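Local coordinates for D-3-phosphoglycerate dehydrogenase-related protein (PDB 4S1V), which probably oxidises D-2-hydroxyacids such as D-3-phosphoglycerate to 2-oxoacids with a nicotinamide cofactor, at residues Leu17-Cys22 with Ser296-Phe301; Val52-Arg57 with Leu289-Lys294; Leu115-His120 with Met257-Val262; Val220-Leu225 with Leu248-Gln253. One frame throughout, in Å; residues are numbered along the deposited sequence.

How the contacts relate
All four contacts are nested like brackets and none cross. From the N terminus, residues 17-22 open contact 1 and 52-57 open contact 2, both in the domain built on the first parallel sheet. The chain then enters the Rossmann-type domain, where 115-120 open contact 3 and 220-225 open contact 4. Contact 4 closes first, at 248-253, followed directly by contact 3 on strand 259-262; these two touch through R258 and L225. The chain next returns to the first domain: 289-294 close contact 2 and helix 294-312 closes contact 1, whose centre is about 12 Å from that of contact 2; the two touch, F301 packing on I54. Contacts 1 and 4 lie farthest apart, about 39 Å between centres.

Contact 1: residues Leu17-Cys22 with Ser296-Phe301; sequences LNAFQC and SYEIYF
E298 leaves its helix with CG placed opposite its own carbonyl carbon (chi1 -71°) and bends again at chi2 (-72°), a folded shape that swings the carboxylate across to the backbone of N18 and A19. Each oxygen takes one amide N-H on its syn side: N18 N lies 2.7 Å from E298 OE2, with an angle of 155° at the hydrogen, and A19 N lies 2.9 Å from E298 OE1. These N-H groups begin a short run with helical backbone angles, and a two-oxygen acceptor suits such neighbouring donors. K294 pairs with OE2 in a salt bridge, which probably favours the charged carboxylate. In fold terms, the long C-terminal helix 294-312 lies here against the loop between strands 3-6 and 27-30 of the first domain, whose parallel sheet it helps cover. Beside these two bonds the packing is apolar. L17 sends CD1 obliquely to the ring of F301, 3.6 Å from F301 CD2, and the same methyl is 4.0 Å from Y297 CB. A19 is small enough for its backbone to stay close to the helix, with A19 CB 4.1 Å from F301 CB. L141 of a second subunit packs on both L17 and Y297.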
loop_
_atom_site.group_PDB
_atom_site.type_symbol
_atom_site.label_atom_id
_atom_site.label_comp_id
_atom_site.label_asym_id
_atom_site.label_seq_id
_atom_site.Cartn_x
_atom_site.Cartn_y
_atom_site.Cartn_z
ATOM N N LEU C 17 -34.796 14.087 -12.243
ATOM C CA LEU C 17 -34.632 15.541 -12.366
ATOM C C LEU C 17 -35.985 16.247 -12.456
ATOM O O LEU C 17 -36.960 15.655 -12.924
ATOM C CB LEU C 17 -33.798 15.887 -13.600
ATOM C CG LEU C 17 -32.405 15.269 -13.758
ATOM C CD1 LEU C 17 -31.828 15.637 -15.112
ATOM C CD2 LEU C 17 -31.471 15.703 -12.636
ATOM N N ASN C 18 -36.034 17.511 -12.020
ATOM C CA ASN C 18 -37.208 18.369 -12.220
ATOM C C ASN C 18 -37.581 18.449 -13.685
ATOM O O ASN C 18 -38.761 18.452 -14.040
ATOM C CB ASN C 18 -36.957 19.795 -11.713
ATOM C CG ASN C 18 -36.791 19.865 -10.214
ATOM O OD1 ASN C 18 -37.300 19.024 -9.479
ATOM N ND2 ASN C 18 -36.067 20.874 -9.752
ATOM N N ALA C 19 -36.559 18.513 -14.532
ATOM C CA ALA C 19 -36.754 18.640 -15.968
ATOM C C ALA C 19 -37.486 17.445 -16.596
ATOM O O ALA C 19 -38.103 17.589 -17.648
ATOM C CB ALA C 19 -35.421 18.878 -16.656
ATOM N N PHE C 20 -37.426 16.281 -15.948
ATOM C CA PHE C 20 -38.062 15.071 -16.473
ATOM C C PHE C 20 -39.582 15.192 -16.585
ATOM O O PHE C 20 -40.185 14.582 -17.467
ATOM C CB PHE C 20 -37.689 13.841 -15.640
ATOM C CG PHE C 20 -37.850 12.534 -16.374
ATOM C CD1 PHE C 20 -36.887 12.104 -17.287
ATOM C CD2 PHE C 20 -38.959 11.723 -16.144
ATOM C CE1 PHE C 20 -37.029 10.897 -17.958
ATOM C CE2 PHE C 20 -39.107 10.513 -16.812
ATOM C CZ PHE C 20 -38.141 10.098 -17.716
ATOM N N GLN C 21 -40.195 15.987 -15.707
ATOM C CA GLN C 21 -41.647 16.214 -15.757
ATOM C C GLN C 21 -42.100 16.911 -17.034
ATOM O O GLN C 21 -43.251 16.759 -17.443
ATOM C CB GLN C 21 -42.149 16.973 -14.522
ATOM C CG GLN C 21 -42.530 16.062 -13.359
ATOM C CD GLN C 21 -43.584 15.024 -13.733
ATOM O OE1 GLN C 21 -44.650 15.356 -14.263
ATOM N NE2 GLN C 21 -43.286 13.756 -13.457
ATOM N N CYS C 22 -41.183 17.655 -17.653
ATOM C CA CYS C 22 -41.409 18.293 -18.951
ATOM C C CYS C 22 -41.724 17.291 -20.066
ATOM O O CYS C 22 -42.163 17.683 -21.149
ATOM C CB CYS C 22 -40.193 19.137 -19.358
ATOM S SG CYS C 22 -39.816 20.522 -18.257
ATOM N N SER C 296 -26.235 21.509 -13.181
ATOM C CA SER C 296 -25.808 21.310 -14.572
ATOM C C SER C 296 -26.754 20.388 -15.380
ATOM O O SER C 296 -27.180 20.742 -16.485
ATOM C CB SER C 296 -24.374 20.780 -14.601
ATOM O OG SER C 296 -23.908 20.652 -15.930
ATOM N N TYR C 297 -27.081 19.226 -14.818
ATOM C CA TYR C 297 -28.051 18.301 -15.428
ATOM C C TYR C 297 -29.458 18.893 -15.565
ATOM O O TYR C 297 -30.145 18.622 -16.555
ATOM C CB TYR C 297 -28.124 16.982 -14.652
ATOM C CG TYR C 297 -27.263 15.846 -15.200
ATOM C CD1 TYR C 297 -25.977 16.084 -15.708
ATOM C CD2 TYR C 297 -27.727 14.522 -15.174
ATOM C CE1 TYR C 297 -25.192 15.040 -16.199
ATOM C CE2 TYR C 297 -26.948 13.474 -15.648
ATOM C CZ TYR C 297 -25.680 13.733 -16.160
ATOM O OH TYR C 297 -24.902 12.693 -16.639
ATOM N N GLU C 298 -29.895 19.690 -14.588
ATOM C CA GLU C 298 -31.214 20.319 -14.708
ATOM C C GLU C 298 -31.237 21.267 -15.913
ATOM O O GLU C 298 -32.205 21.270 -16.685
ATOM C CB GLU C 298 -31.656 21.038 -13.426
ATOM C CG GLU C 298 -32.022 20.138 -12.250
ATOM C CD GLU C 298 -33.337 19.374 -12.402
ATOM O OE1 GLU C 298 -34.000 19.448 -13.458
ATOM O OE2 GLU C 298 -33.712 18.681 -11.435
ATOM N N ILE C 299 -30.157 22.037 -16.080
ATOM C CA ILE C 299 -30.013 22.964 -17.206
ATOM C C ILE C 299 -29.987 22.203 -18.536
ATOM O O ILE C 299 -30.751 22.517 -19.454
ATOM C CB ILE C 299 -28.753 23.851 -17.036
ATOM C CG1 ILE C 299 -28.965 24.868 -15.900
ATOM C CG2 ILE C 299 -28.382 24.553 -18.336
ATOM C CD1 ILE C 299 -27.691 25.262 -15.182
ATOM N N TYR C 300 -29.117 21.197 -18.629
ATOM C CA TYR C 300 -28.985 20.397 -19.848
ATOM C C TYR C 300 -30.308 19.824 -20.323
ATOM O O TYR C 300 -30.673 19.944 -21.492
ATOM C CB TYR C 300 -28.010 19.235 -19.646
ATOM C CG TYR C 300 -26.562 19.611 -19.751
ATOM C CD1 TYR C 300 -26.107 20.472 -20.755
ATOM C CD2 TYR C 300 -25.637 19.085 -18.869
ATOM C CE1 TYR C 300 -24.766 20.809 -20.850
ATOM C CE2 TYR C 300 -24.294 19.412 -18.960
ATOM C CZ TYR C 300 -23.864 20.272 -19.944
ATOM O OH TYR C 300 -22.528 20.574 -20.014
ATOM N N PHE C 301 -31.014 19.191 -19.400
ATOM C CA PHE C 301 -32.199 18.460 -19.761
ATOM C C PHE C 301 -33.437 19.351 -19.885
ATOM O O PHE C 301 -34.295 19.070 -20.710
ATOM C CB PHE C 301 -32.370 17.240 -18.848
ATOM C CG PHE C 301 -31.284 16.210 -19.043
ATOM C CD1 PHE C 301 -31.350 15.295 -20.096
ATOM C CD2 PHE C 301 -30.166 16.189 -18.218
ATOM C CE1 PHE C 301 -30.345 14.359 -20.296
ATOM C CE2 PHE C 301 -29.152 15.254 -18.412
ATOM C CZ PHE C 301 -29.242 14.341 -19.457
#

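Contact 2: residues Val52-Arg57 with Leu289-Lys294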
loop_
_atom_site.group_PDB
_atom_site.type_symbol
_atom_site.label_atom_id
_atom_site.label_comp_id
_atom_site.label_asym_id
_atom_site.label_seq_id
_atom_site.Cartn_x
_atom_site.Cartn_y
_atom_site.Cartn_z
ATOM N N VAL C 52 -32.291 11.734 -27.207
ATOM C CA VAL C 52 -31.710 12.788 -26.398
ATOM C C VAL C 52 -30.312 12.336 -26.016
ATOM O O VAL C 52 -30.143 11.317 -25.336
ATOM C CB VAL C 52 -32.546 13.077 -25.132
ATOM C CG1 VAL C 52 -31.778 13.988 -24.175
ATOM C CG2 VAL C 52 -33.879 13.707 -25.511
ATOM N N LEU C 53 -29.318 13.087 -26.481
ATOM C CA LEU C 53 -27.921 12.746 -26.264
ATOM C C LEU C 53 -27.322 13.505 -25.093
ATOM O O LEU C 53 -27.561 14.707 -24.935
ATOM C CB LEU C 53 -27.093 13.037 -27.522
ATOM C CG LEU C 53 -27.520 12.383 -28.834
ATOM C CD1 LEU C 53 -26.508 12.717 -29.922
ATOM C CD2 LEU C 53 -27.677 10.881 -28.674
ATOM N N ILE C 54 -26.525 12.796 -24.296
ATOM C CA ILE C 54 -25.785 13.409 -23.202
ATOM C C ILE C 54 -24.375 13.739 -23.680
ATOM O O ILE C 54 -23.512 12.867 -23.767
ATOM C CB ILE C 54 -25.760 12.529 -21.937
ATOM C CG1 ILE C 54 -27.190 12.104 -21.555
ATOM C CG2 ILE C 54 -25.052 13.264 -20.795
ATOM C CD1 ILE C 54 -27.294 11.322 -20.260
ATOM N N ARG C 55 -24.167 15.021 -23.994
ATOM C CA ARG C 55 -22.901 15.509 -24.543
ATOM C C ARG C 55 -22.346 14.533 -25.594
ATOM O O ARG C 55 -23.071 14.166 -26.528
ATOM C CB ARG C 55 -21.892 15.819 -23.426
ATOM C CG ARG C 55 -22.355 16.902 -22.458
ATOM C CD ARG C 55 -22.679 18.219 -23.160
ATOM N NE ARG C 55 -21.504 18.806 -23.798
ATOM C CZ ARG C 55 -21.390 19.028 -25.103
ATOM N NH1 ARG C 55 -22.388 18.729 -25.918
ATOM N NH2 ARG C 55 -20.277 19.553 -25.594
ATOM N N GLU C 56 -21.088 14.108 -25.446
ATOM C CA GLU C 56 -20.406 13.288 -26.465
ATOM C C GLU C 56 -20.291 11.785 -26.140
ATOM O O GLU C 56 -19.440 11.101 -26.703
ATOM C CB GLU C 56 -18.994 13.840 -26.754
ATOM C CG GLU C 56 -18.891 15.359 -26.841
ATOM C CD GLU C 56 -17.667 15.834 -27.600
ATOM O OE1 GLU C 56 -17.099 15.066 -28.404
ATOM O OE2 GLU C 56 -17.276 17.001 -27.411
ATOM N N ARG C 57 -21.133 11.269 -25.246
ATOM C CA ARG C 57 -21.012 9.865 -24.800
ATOM C C ARG C 57 -21.273 8.817 -25.895
ATOM O O ARG C 57 -20.802 7.686 -25.797
ATOM C CB ARG C 57 -21.908 9.614 -23.592
ATOM C CG ARG C 57 -21.478 10.407 -22.373
ATOM C CD ARG C 57 -22.477 10.282 -21.242
ATOM N NE ARG C 57 -22.141 11.198 -20.154
ATOM C CZ ARG C 57 -22.719 11.199 -18.957
ATOM N NH1 ARG C 57 -23.673 10.322 -18.663
ATOM N NH2 ARG C 57 -22.330 12.084 -18.047
ATOM N N LEU C 289 -16.339 13.921 -14.953
ATOM C CA LEU C 289 -17.305 14.503 -14.023
ATOM C C LEU C 289 -17.638 15.984 -14.244
ATOM O O LEU C 289 -18.670 16.449 -13.766
ATOM C CB LEU C 289 -16.832 14.302 -12.580
ATOM C CG LEU C 289 -16.702 12.858 -12.084
ATOM C CD1 LEU C 289 -16.076 12.844 -10.696
ATOM C CD2 LEU C 289 -18.064 12.173 -12.072
ATOM N N GLY C 290 -16.776 16.715 -14.954
ATOM C CA GLY C 290 -16.941 18.169 -15.130
ATOM C C GLY C 290 -18.398 18.617 -15.143
ATOM O O GLY C 290 -18.835 19.387 -14.273
ATOM N N TYR C 291 -19.157 18.106 -16.108
ATOM C CA TYR C 291 -20.540 18.532 -16.304
ATOM C C TYR C 291 -21.575 17.691 -15.543
ATOM O O TYR C 291 -22.769 17.988 -15.573
ATOM C CB TYR C 291 -20.875 18.604 -17.806
ATOM C CG TYR C 291 -20.789 17.297 -18.564
ATOM C CD1 TYR C 291 -21.867 16.405 -18.580
ATOM C CD2 TYR C 291 -19.654 16.964 -19.294
ATOM C CE1 TYR C 291 -21.805 15.208 -19.267
ATOM C CE2 TYR C 291 -19.587 15.770 -20.002
ATOM C CZ TYR C 291 -20.670 14.899 -19.981
ATOM O OH TYR C 291 -20.631 13.716 -20.676
ATOM N N VAL C 292 -21.109 16.655 -14.855
ATOM C CA VAL C 292 -21.991 15.694 -14.192
ATOM C C VAL C 292 -22.300 16.207 -12.785
ATOM O O VAL C 292 -21.537 15.985 -11.850
ATOM C CB VAL C 292 -21.351 14.288 -14.159
ATOM C CG1 VAL C 292 -22.311 13.258 -13.567
ATOM C CG2 VAL C 292 -20.938 13.875 -15.569
ATOM N N GLU C 293 -23.433 16.893 -12.657
ATOM C CA GLU C 293 -23.763 17.649 -11.454
ATOM C C GLU C 293 -25.259 17.987 -11.476
ATOM O O GLU C 293 -25.845 18.120 -12.556
ATOM C CB GLU C 293 -22.891 18.912 -11.407
ATOM C CG GLU C 293 -23.009 19.764 -10.151
ATOM C CD GLU C 293 -24.092 20.821 -10.279
ATOM O OE1 GLU C 293 -24.195 21.465 -11.349
ATOM O OE2 GLU C 293 -24.844 21.006 -9.310
ATOM N N LYS C 294 -25.876 18.088 -10.295
ATOM C CA LYS C 294 -27.332 18.321 -10.178
ATOM C C LYS C 294 -27.837 19.502 -11.018
ATOM O O LYS C 294 -28.595 19.302 -11.980
ATOM C CB LYS C 294 -27.753 18.474 -8.703
ATOM C CG LYS C 294 -29.266 18.513 -8.460
ATOM C CD LYS C 294 -29.901 17.136 -8.628
ATOM C CE LYS C 294 -31.325 17.072 -8.094
ATOM N NZ LYS C 294 -32.316 17.755 -8.977
HETATM O O HOH W 1 -18.981 13.408 -23.022
HETATM O O HOH W 2 -19.538 12.433 -18.471
#
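The turn that follows strand 50-53 of the first domain, a type II' turn from I54 to R57, receives Y291 from the segment through which the chain returns from the Rossmann-type domain. A tyrosine suits this place, offering a flat ring to R55 and a hydroxyl to R57 and a water. The ring of Y291 is met on one face by R55: in the conformer described, R55 CG stands 3.7 Å from the ring centroid and 14° off the normal, a CH-pi contact made by the aliphatic part of an arginine whose NH1 is bonded to K79 O. The phenol end is polar. R57, extended from CG to NE, comes from the opposite direction and gives R57 NE to Y291 OH at 3.0 Å, a fairly straight bond of 157° lying near the guanidinium plane. A water also joins that hydroxyl, 2.9 Å from Y291 OH, and accepts from the backbone E56 N, so the tyrosine oxygen is tied to the turn twice. The guanidinium is fixed in orientation by other partners: I54 CG2 rests over one face, V292 CG2 touches its edge 3.4 Å from R57 NH2, and R57 NH1 is bonded to D8 O. I54 also reaches the ring, its CG2 4.1 Å from Y291 CE1. The contact thus closes the return of the chain to its first domain, a topology typical of the two-domain D-2-hydroxyacid dehydrogenases.

Contact 3: residues Leu115-His120 with Met257-Val262; sequences LAASRH and MRQAAV
Q259 gives one hydrogen bond to the last turn of helix 104-119: Q259 NE2 reaches A117 O at 2.8 Å, with an angle of 149° at the hydrogen. The acceptor lies almost in the plane of the glutamine amide, whereas the donor sits well above the plane of the A117 carbonyl, 63° out of it. A long amide suits this place, because its chain runs extended beyond CG and spans the gap from strand to helix. The other end of the amide meets H120, with Q259 OE1 3.2 Å from H120 CE1 and the two planes moderately tilted. Beside the glutamine amide the surfaces close up through small residues: A117 CB faces A261 CB at 4.2 Å, and methyl groups on both sides let helix and strand backbones lie near one another. The next shell fixes the acceptor. The helix stops here in a Schellman motif, with H120 at positive phi, and H120 N makes a weak bond back to A117 O, so that oxygen takes a donor from its own helix as well as from Q259. The axes of 115-119 and 259-262 run roughly antiparallel, at 153°, and 8.7 Å apart. Helix 104-119 covers this face of the parallel sheet, where L233 of strand 233-236 and L284 of strand 283-285 flank the contact, while R258 and A260 pack with helix 247-254.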
loop_
_atom_site.group_PDB
_atom_site.type_symbol
_atom_site.label_atom_id
_atom_site.label_comp_id
_atom_site.label_asym_id
_atom_site.label_seq_id
_atom_site.Cartn_x
_atom_site.Cartn_y
_atom_site.Cartn_z
ATOM N N LEU C 115 -7.146 20.398 -6.124
ATOM C CA LEU C 115 -6.965 20.327 -4.676
ATOM C C LEU C 115 -6.787 18.902 -4.169
ATOM O O LEU C 115 -5.946 18.665 -3.306
ATOM C CB LEU C 115 -8.120 21.014 -3.950
ATOM C CG LEU C 115 -8.129 22.539 -3.882
ATOM C CD1 LEU C 115 -9.527 23.016 -3.506
ATOM C CD2 LEU C 115 -7.099 23.077 -2.891
ATOM N N ALA C 116 -7.562 17.959 -4.714
ATOM C CA ALA C 116 -7.435 16.538 -4.356
ATOM C C ALA C 116 -6.059 15.974 -4.727
ATOM O O ALA C 116 -5.424 15.275 -3.935
ATOM C CB ALA C 116 -8.531 15.714 -5.016
ATOM N N ALA C 117 -5.618 16.283 -5.941
ATOM C CA ALA C 117 -4.316 15.849 -6.436
ATOM C C ALA C 117 -3.194 16.437 -5.585
ATOM O O ALA C 117 -2.267 15.733 -5.192
ATOM C CB ALA C 117 -4.152 16.250 -7.896
ATOM N N SER C 118 -3.301 17.728 -5.292
ATOM C CA SER C 118 -2.281 18.436 -4.522
ATOM C C SER C 118 -2.118 17.826 -3.144
ATOM O O SER C 118 -1.007 17.730 -2.640
ATOM C CB SER C 118 -2.620 19.919 -4.389
ATOM O OG SER C 118 -2.526 20.566 -5.641
ATOM N N ARG C 119 -3.220 17.399 -2.539
ATOM C CA ARG C 119 -3.146 16.936 -1.163
ATOM C C ARG C 119 -3.210 15.419 -1.003
ATOM O O ARG C 119 -3.268 14.928 0.125
ATOM C CB ARG C 119 -4.182 17.657 -0.290
ATOM C CG ARG C 119 -4.017 19.176 -0.244
ATOM C CD ARG C 119 -2.746 19.634 0.479
ATOM N NE ARG C 119 -2.821 19.402 1.920
ATOM C CZ ARG C 119 -3.196 20.302 2.826
ATOM N NH1 ARG C 119 -3.523 21.541 2.468
ATOM N NH2 ARG C 119 -3.223 19.961 4.105
ATOM N N HIS C 120 -3.152 14.696 -2.128
ATOM C CA HIS C 120 -3.241 13.225 -2.168
ATOM C C HIS C 120 -4.457 12.702 -1.473
ATOM O O HIS C 120 -4.419 11.658 -0.820
ATOM C CB HIS C 120 -1.985 12.572 -1.602
ATOM C CG HIS C 120 -0.719 12.999 -2.293
ATOM N ND1 HIS C 120 -0.524 12.820 -3.609
ATOM C CD2 HIS C 120 0.433 13.611 -1.799
ATOM C CE1 HIS C 120 0.695 13.291 -3.947
ATOM N NE2 HIS C 120 1.276 13.778 -2.834
ATOM N N MET C 257 7.721 11.730 -9.366
ATOM C CA MET C 257 7.658 12.953 -8.576
ATOM C C MET C 257 6.748 14.008 -9.200
ATOM O O MET C 257 6.305 14.926 -8.515
ATOM C CB MET C 257 9.052 13.509 -8.289
ATOM C CG MET C 257 9.489 13.352 -6.831
ATOM S SD MET C 257 9.634 11.654 -6.210
ATOM C CE MET C 257 8.045 11.389 -5.420
ATOM N N ARG C 258 6.477 13.868 -10.496
ATOM C CA ARG C 258 5.499 14.705 -11.177
ATOM C C ARG C 258 4.094 14.165 -10.950
ATOM O O ARG C 258 3.914 12.989 -10.628
ATOM C CB ARG C 258 5.780 14.724 -12.672
ATOM C CG ARG C 258 6.959 15.597 -13.062
ATOM C CD ARG C 258 7.142 15.611 -14.562
ATOM N NE ARG C 258 5.950 16.112 -15.249
ATOM C CZ ARG C 258 5.972 16.651 -16.462
ATOM N NH1 ARG C 258 7.130 16.771 -17.110
ATOM N NH2 ARG C 258 4.848 17.078 -17.024
ATOM N N GLN C 259 3.102 15.024 -11.146
ATOM C CA GLN C 259 1.714 14.644 -10.967
ATOM C C GLN C 259 0.825 15.067 -12.136
ATOM O O GLN C 259 1.169 15.957 -12.916
ATOM C CB GLN C 259 1.179 15.232 -9.661
ATOM C CG GLN C 259 1.575 14.448 -8.426
ATOM C CD GLN C 259 0.995 15.041 -7.158
ATOM O OE1 GLN C 259 1.730 15.341 -6.223
ATOM N NE2 GLN C 259 -0.328 15.214 -7.122
ATOM N N ALA C 260 -0.322 14.408 -12.255
ATOM C CA ALA C 260 -1.315 14.780 -13.244
ATOM C C ALA C 260 -2.704 14.544 -12.673
ATOM O O ALA C 260 -2.872 13.766 -11.736
ATOM C CB ALA C 260 -1.113 14.012 -14.545
ATOM N N ALA C 261 -3.687 15.259 -13.211
ATOM C CA ALA C 261 -5.079 15.032 -12.885
ATOM C C ALA C 261 -5.865 15.154 -14.188
ATOM O O ALA C 261 -5.721 16.145 -14.906
ATOM C CB ALA C 261 -5.555 16.053 -11.864
ATOM N N VAL C 262 -6.657 14.133 -14.510
ATOM C CA VAL C 262 -7.444 14.127 -15.747
ATOM C C VAL C 262 -8.911 13.754 -15.511
ATOM O O VAL C 262 -9.227 12.940 -14.638
ATOM C CB VAL C 262 -6.824 13.228 -16.849
ATOM C CG1 VAL C 262 -5.522 13.827 -17.354
ATOM C CG2 VAL C 262 -6.606 11.801 -16.355
#

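Contact 4: residues Val220-Leu225 with Leu248-Gln253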
loop_
_atom_site.group_PDB
_atom_site.type_symbol
_atom_site.label_atom_id
_atom_site.label_comp_id
_atom_site.label_asym_id
_atom_site.label_seq_id
_atom_site.Cartn_x
_atom_site.Cartn_y
_atom_site.Cartn_z
ATOM N N VAL C 220 -0.571 19.989 -27.365
ATOM C CA VAL C 220 0.433 19.679 -26.347
ATOM C C VAL C 220 1.251 18.476 -26.835
ATOM O O VAL C 220 0.705 17.402 -27.076
ATOM C CB VAL C 220 -0.186 19.396 -24.953
ATOM C CG1 VAL C 220 0.913 19.260 -23.910
ATOM C CG2 VAL C 220 -1.167 20.497 -24.554
ATOM N N THR C 221 2.557 18.676 -27.004
ATOM C CA THR C 221 3.457 17.607 -27.444
ATOM C C THR C 221 4.129 16.966 -26.239
ATOM O O THR C 221 4.136 17.555 -25.148
ATOM C CB THR C 221 4.578 18.143 -28.356
ATOM O OG1 THR C 221 5.464 18.972 -27.584
ATOM C CG2 THR C 221 3.999 18.931 -29.543
ATOM N N LYS C 222 4.704 15.775 -26.441
ATOM C CA LYS C 222 5.498 15.114 -25.406
ATOM C C LYS C 222 6.639 16.020 -24.940
ATOM O O LYS C 222 6.958 16.070 -23.751
ATOM C CB LYS C 222 6.059 13.771 -25.905
ATOM C CG LYS C 222 6.779 12.972 -24.830
ATOM C CD LYS C 222 7.301 11.649 -25.368
ATOM C CE LYS C 222 7.587 10.682 -24.234
ATOM N NZ LYS C 222 7.873 9.317 -24.758
ATOM N N GLN C 223 7.235 16.740 -25.885
ATOM C CA GLN C 223 8.308 17.692 -25.594
ATOM C C GLN C 223 7.836 18.821 -24.666
ATOM O O GLN C 223 8.563 19.232 -23.769
ATOM C CB GLN C 223 8.924 18.233 -26.898
ATOM C CG GLN C 223 9.685 17.184 -27.720
ATOM C CD GLN C 223 8.818 16.393 -28.719
ATOM O OE1 GLN C 223 7.629 16.114 -28.485
ATOM N NE2 GLN C 223 9.430 16.014 -29.842
ATOM N N ASP C 224 6.608 19.296 -24.866
ATOM C CA ASP C 224 5.998 20.284 -23.971
ATOM C C ASP C 224 5.885 19.752 -22.538
ATOM O O ASP C 224 6.243 20.446 -21.591
ATOM C CB ASP C 224 4.612 20.706 -24.470
ATOM C CG ASP C 224 4.650 21.418 -25.818
ATOM O OD1 ASP C 224 5.668 22.070 -26.143
ATOM O OD2 ASP C 224 3.633 21.331 -26.543
ATOM N N LEU C 225 5.378 18.527 -22.384
ATOM C CA LEU C 225 5.294 17.904 -21.060
ATOM C C LEU C 225 6.669 17.765 -20.409
ATOM O O LEU C 225 6.819 18.022 -19.210
ATOM C CB LEU C 225 4.604 16.540 -21.124
ATOM C CG LEU C 225 3.173 16.485 -21.661
ATOM C CD1 LEU C 225 2.691 15.047 -21.686
ATOM C CD2 LEU C 225 2.217 17.360 -20.850
ATOM N N LEU C 248 1.163 11.707 -22.323
ATOM C CA LEU C 248 0.936 11.908 -20.894
ATOM C C LEU C 248 1.300 10.669 -20.077
ATOM O O LEU C 248 2.008 10.773 -19.060
ATOM C CB LEU C 248 -0.508 12.323 -20.583
ATOM C CG LEU C 248 -0.768 12.659 -19.090
ATOM C CD1 LEU C 248 0.077 13.822 -18.574
ATOM C CD2 LEU C 248 -2.244 12.927 -18.820
ATOM N N TYR C 249 0.810 9.507 -20.510
ATOM C CA TYR C 249 1.125 8.269 -19.792
ATOM C C TYR C 249 2.633 8.032 -19.748
ATOM O O TYR C 249 3.194 7.766 -18.688
ATOM C CB TYR C 249 0.424 7.021 -20.365
ATOM C CG TYR C 249 1.002 5.778 -19.717
ATOM C CD1 TYR C 249 0.603 5.400 -18.436
ATOM C CD2 TYR C 249 2.016 5.042 -20.337
ATOM C CE1 TYR C 249 1.155 4.301 -17.809
ATOM C CE2 TYR C 249 2.591 3.943 -19.710
ATOM C CZ TYR C 249 2.155 3.579 -18.446
ATOM O OH TYR C 249 2.691 2.496 -17.804
ATOM N N SER C 250 3.278 8.115 -20.906
ATOM C CA SER C 250 4.712 7.850 -21.004
ATOM C C SER C 250 5.496 8.723 -20.022
ATOM O O SER C 250 6.388 8.229 -19.328
ATOM C CB SER C 250 5.196 8.061 -22.440
ATOM O OG SER C 250 6.572 7.718 -22.566
ATOM N N VAL C 251 5.130 10.005 -19.938
ATOM C CA VAL C 251 5.840 10.990 -19.101
ATOM C C VAL C 251 5.570 10.803 -17.603
ATOM O O VAL C 251 6.496 10.835 -16.794
ATOM C CB VAL C 251 5.510 12.439 -19.536
ATOM C CG1 VAL C 251 6.022 13.452 -18.526
ATOM C CG2 VAL C 251 6.104 12.736 -20.908
ATOM N N MET C 252 4.312 10.582 -17.236
ATOM C CA MET C 252 3.964 10.358 -15.835
ATOM C C MET C 252 4.575 9.068 -15.277
ATOM O O MET C 252 5.050 9.035 -14.134
ATOM C CB MET C 252 2.446 10.385 -15.645
ATOM C CG MET C 252 1.824 11.749 -15.924
ATOM S SD MET C 252 2.573 13.071 -14.947
ATOM C CE MET C 252 2.789 14.312 -16.213
ATOM N N GLN C 253 4.572 8.011 -16.086
ATOM C CA GLN C 253 5.169 6.744 -15.674
ATOM C C GLN C 253 6.658 6.935 -15.401
ATOM O O GLN C 253 7.178 6.417 -14.419
ATOM C CB GLN C 253 4.927 5.651 -16.728
ATOM C CG GLN C 253 6.108 4.702 -16.956
ATOM C CD GLN C 253 6.228 3.655 -15.881
ATOM O OE1 GLN C 253 7.327 3.187 -15.558
ATOM N NE2 GLN C 253 5.087 3.276 -15.313
#
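While K222 and L225 meet S250 and V251, the ring in this pair of segments, that of Y249, is turned the other way: Q253 CB lies over one of its faces, toward the rim, and F31 of a third subunit meets it with planes about 5° apart. The carboxylate of D224, a second flat group, serves the helix start; T221 N approaches D224 OD2 at 2.9 Å from above the carboxylate plane. In return D224 N is 3.0 Å from T221 OG1, which completes a capping box at helix 222-226. This helix and 247-254 lie side by side on one side of the Rossmann-type sheet, where L225 and L248 both touch F234 of the strand between them in sequence. L225 is the long apolar wedge, with L225 CD1 3.7 Å from L248 CA, and the branched V251 packs alongside, its CG2 4.1 Å from L225 CB. With CG opposite the backbone N (chi1 -174°) and the chain extended beyond CG, K222 runs alongside V251, its methylene CG 4.0 Å from V251 CG2, and brings its ammonium group to S250. There K222 NZ donates to S250 OG at 3.0 Å. Both groups have partners in the third subunit: K222 NZ forms a salt bridge with D27, and S250 OG a hydrogen bond with T29.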